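Translation initiation factor eIF2b-like protein,Translation initiation factor eIF2b-like protein (Chaetomium thermophilum, PDB 4ZEM) is the beta subunit of the eIF2B complex and probably takes part in guanine nucleotide exchange on the initiation factor eIF2. Local coordinates at residues L53-V57 and R71-G76. Numbering follows the deposited sequence.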
ATOM      1  N   LEU A  53     -10.273 -10.345   3.894  1.00 59.68           N
ATOM      2  CA  LEU A  53     -11.438  -9.512   4.184  1.00 55.23           C
ATOM      3  C   LEU A  53     -12.595  -9.853   3.248  1.00 57.62           C
ATOM      4  O   LEU A  53     -13.760  -9.819   3.648  1.00 48.50           O
ATOM      5  CB  LEU A  53     -11.083  -8.028   4.082  1.00 47.25           C
ATOM      6  CG  LEU A  53     -10.167  -7.514   5.196  1.00 49.09           C
ATOM      7  CD1 LEU A  53     -10.046  -5.996   5.137  1.00 45.16           C
ATOM      8  CD2 LEU A  53     -10.666  -7.973   6.568  1.00 43.25           C
ATOM      9  N   ARG A  54     -12.266 -10.200   2.008  1.00 55.90           N
ATOM     10  CA  ARG A  54     -13.276 -10.636   1.051  1.00 58.89           C
ATOM     11  C   ARG A  54     -13.976 -11.904   1.539  1.00 66.63           C
ATOM     12  O   ARG A  54     -15.192 -12.060   1.385  1.00 65.10           O
ATOM     13  CB  ARG A  54     -12.653 -10.884  -0.318  1.00 47.08           C
ATOM     14  CG  ARG A  54     -13.670 -11.107  -1.421  1.00 52.44           C
ATOM     15  CD  ARG A  54     -12.990 -11.338  -2.755  1.00 53.78           C
ATOM     16  NE  ARG A  54     -13.948 -11.682  -3.797  1.00 62.44           N
ATOM     17  CZ  ARG A  54     -14.242 -12.926  -4.157  1.00 67.00           C
ATOM     18  NH1 ARG A  54     -13.645 -13.949  -3.561  1.00 59.32           N
ATOM     19  NH2 ARG A  54     -15.129 -13.144  -5.117  1.00 69.26           N
ATOM     20  N   GLN A  55     -13.202 -12.800   2.139  1.00 49.49           N
ATOM     21  CA  GLN A  55     -13.741 -14.051   2.647  1.00 57.74           C
ATOM     22  C   GLN A  55     -14.563 -13.807   3.911  1.00 63.81           C
ATOM     23  O   GLN A  55     -15.527 -14.522   4.185  1.00 70.84           O
ATOM     24  CB  GLN A  55     -12.608 -15.032   2.948  1.00 53.29           C
ATOM     25  CG  GLN A  55     -12.063 -15.744   1.733  1.00 65.55           C
ATOM     26  CD  GLN A  55     -13.119 -16.520   0.974  1.00 79.47           C
ATOM     27  OE1 GLN A  55     -13.971 -17.181   1.567  1.00 84.35           O
ATOM     28  NE2 GLN A  55     -13.064 -16.445  -0.352  1.00 80.85           N
ATOM     29  N   VAL A  56     -14.183 -12.782   4.668  1.00 62.07           N
ATOM     30  CA  VAL A  56     -14.957 -12.358   5.829  1.00 64.91           C
ATOM     31  C   VAL A  56     -16.331 -11.856   5.394  1.00 64.29           C
ATOM     32  O   VAL A  56     -17.346 -12.214   5.983  1.00 66.19           O
ATOM     33  CB  VAL A  56     -14.217 -11.259   6.623  1.00 61.73           C
ATOM     34  CG1 VAL A  56     -15.119 -10.644   7.675  1.00 50.10           C
ATOM     35  CG2 VAL A  56     -12.960 -11.824   7.256  1.00 61.88           C
ATOM     36  N   VAL A  57     -16.359 -11.044   4.342  1.00 61.74           N
ATOM     37  CA  VAL A  57     -17.617 -10.547   3.796  1.00 59.93           C
ATOM     38  C   VAL A  57     -18.469 -11.719   3.316  1.00 60.42           C
ATOM     39  O   VAL A  57     -19.675 -11.760   3.547  1.00 70.63           O
ATOM     40  CB  VAL A  57     -17.388  -9.550   2.640  1.00 57.70           C
ATOM     41  CG1 VAL A  57     -18.711  -9.178   1.985  1.00 59.64           C
ATOM     42  CG2 VAL A  57     -16.680  -8.306   3.153  1.00 47.25           C
ATOM     43  N   ARG A  71     -17.680  -6.940  11.661  1.00 65.39           N
ATOM     44  CA  ARG A  71     -16.964  -8.157  11.286  1.00 64.46           C
ATOM     45  C   ARG A  71     -15.622  -7.855  10.643  1.00 60.22           C
ATOM     46  O   ARG A  71     -14.601  -8.435  11.011  1.00 65.87           O
ATOM     47  CB  ARG A  71     -17.793  -8.996  10.313  1.00 54.77           C
ATOM     48  CG  ARG A  71     -18.948  -9.719  10.950  1.00 58.19           C
ATOM     49  CD  ARG A  71     -18.470 -10.548  12.111  1.00 60.18           C
ATOM     50  NE  ARG A  71     -19.546 -11.333  12.695  1.00 79.03           N
ATOM     51  CZ  ARG A  71     -19.431 -11.992  13.838  1.00 80.88           C
ATOM     52  NH1 ARG A  71     -18.287 -11.944  14.504  1.00 88.67           N
ATOM     53  NH2 ARG A  71     -20.452 -12.691  14.314  1.00 70.54           N
ATOM     54  N   VAL A  72     -15.639  -6.939   9.683  1.00 56.50           N
ATOM     55  CA  VAL A  72     -14.437  -6.553   8.960  1.00 58.54           C
ATOM     56  C   VAL A  72     -13.428  -5.878   9.876  1.00 60.34           C
ATOM     57  O   VAL A  72     -12.225  -6.152   9.809  1.00 63.20           O
ATOM     58  CB  VAL A  72     -14.779  -5.630   7.778  1.00 54.54           C
ATOM     59  CG1 VAL A  72     -13.515  -5.071   7.147  1.00 43.72           C
ATOM     60  CG2 VAL A  72     -15.599  -6.398   6.747  1.00 49.84           C
ATOM     61  N   GLN A  73     -13.921  -4.999  10.741  1.00 59.31           N
ATOM     62  CA  GLN A  73     -13.042  -4.273  11.641  1.00 57.21           C
ATOM     63  C   GLN A  73     -12.393  -5.208  12.658  1.00 59.30           C
ATOM     64  O   GLN A  73     -11.205  -5.080  12.959  1.00 65.45           O
ATOM     65  CB  GLN A  73     -13.808  -3.163  12.353  1.00 62.73           C
ATOM     66  CG  GLN A  73     -13.193  -2.783  13.678  1.00 92.71           C
ATOM     67  CD  GLN A  73     -13.681  -1.453  14.191  1.00111.42           C
ATOM     68  OE1 GLN A  73     -14.477  -0.772  13.541  1.00113.46           O
ATOM     69  NE2 GLN A  73     -13.189  -1.062  15.358  1.00118.57           N
ATOM     70  N   THR A  74     -13.171  -6.150  13.181  1.00 63.18           N
ATOM     71  CA  THR A  74     -12.649  -7.122  14.132  1.00 54.31           C
ATOM     72  C   THR A  74     -11.578  -8.027  13.522  1.00 62.78           C
ATOM     73  O   THR A  74     -10.538  -8.276  14.137  1.00 58.03           O
ATOM     74  CB  THR A  74     -13.768  -8.002  14.707  1.00 58.16           C
ATOM     75  OG1 THR A  74     -14.807  -7.168  15.234  1.00 70.64           O
ATOM     76  CG2 THR A  74     -13.222  -8.878  15.813  1.00 59.97           C
ATOM     77  N   ALA A  75     -11.840  -8.532  12.319  1.00 51.42           N
ATOM     78  CA  ALA A  75     -10.868  -9.373  11.629  1.00 57.03           C
ATOM     79  C   ALA A  75      -9.627  -8.558  11.277  1.00 63.27           C
ATOM     80  O   ALA A  75      -8.502  -9.040  11.409  1.00 68.55           O
ATOM     81  CB  ALA A  75     -11.476  -9.992  10.385  1.00 49.74           C
ATOM     82  N   GLY A  76      -9.845  -7.322  10.832  1.00 54.27           N
ATOM     83  CA  GLY A  76      -8.758  -6.431  10.477  1.00 58.15           C
ATOM     84  C   GLY A  76      -7.880  -6.115  11.672  1.00 62.25           C
ATOM     85  O   GLY A  76      -6.657  -6.026  11.552  1.00 57.09           O
TER
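Val56 points toward the facing helix, and both of its methyls touch it. Its CG2 meets the methyl of Ala75, with 3.9 Å between Val56 CG2 and Ala75 CB. Its CG1 lies anti to the backbone N (chi1 170°) and reaches toward the start of 71-76. There it packs beside the backbone O and CB of Arg71. Leu53 crosses Val72 at about a right angle. Both Leu53 methyls touch one branch of Val72, with 4.1 Å between Leu53 CD2 and Val72 CG1. Leu53 CD2 also comes near Val72 O, which accepts the helical bond from Gly76 N at 2.8 Å. The other branch of Val72 meets Val57, with 4.2 Å between the two CG2 atoms. No hydrogen bond joins the segments; the contact is apolar and largely buried. It pairs helices 43-59 and 65-82 of the N-terminal helical region as a roughly antiparallel helical hairpin. The local axes lie 9.7 Å apart at 143°. Val96 of helix 88-104 touches both Leu53 and Val72. Val57 also packs on Val163 and Ile167 of helix 154-182. The Arg71 chain bends at chi2 and its end leads away; its NE hydrogen-bonds to Lys61 O in the link between the helices.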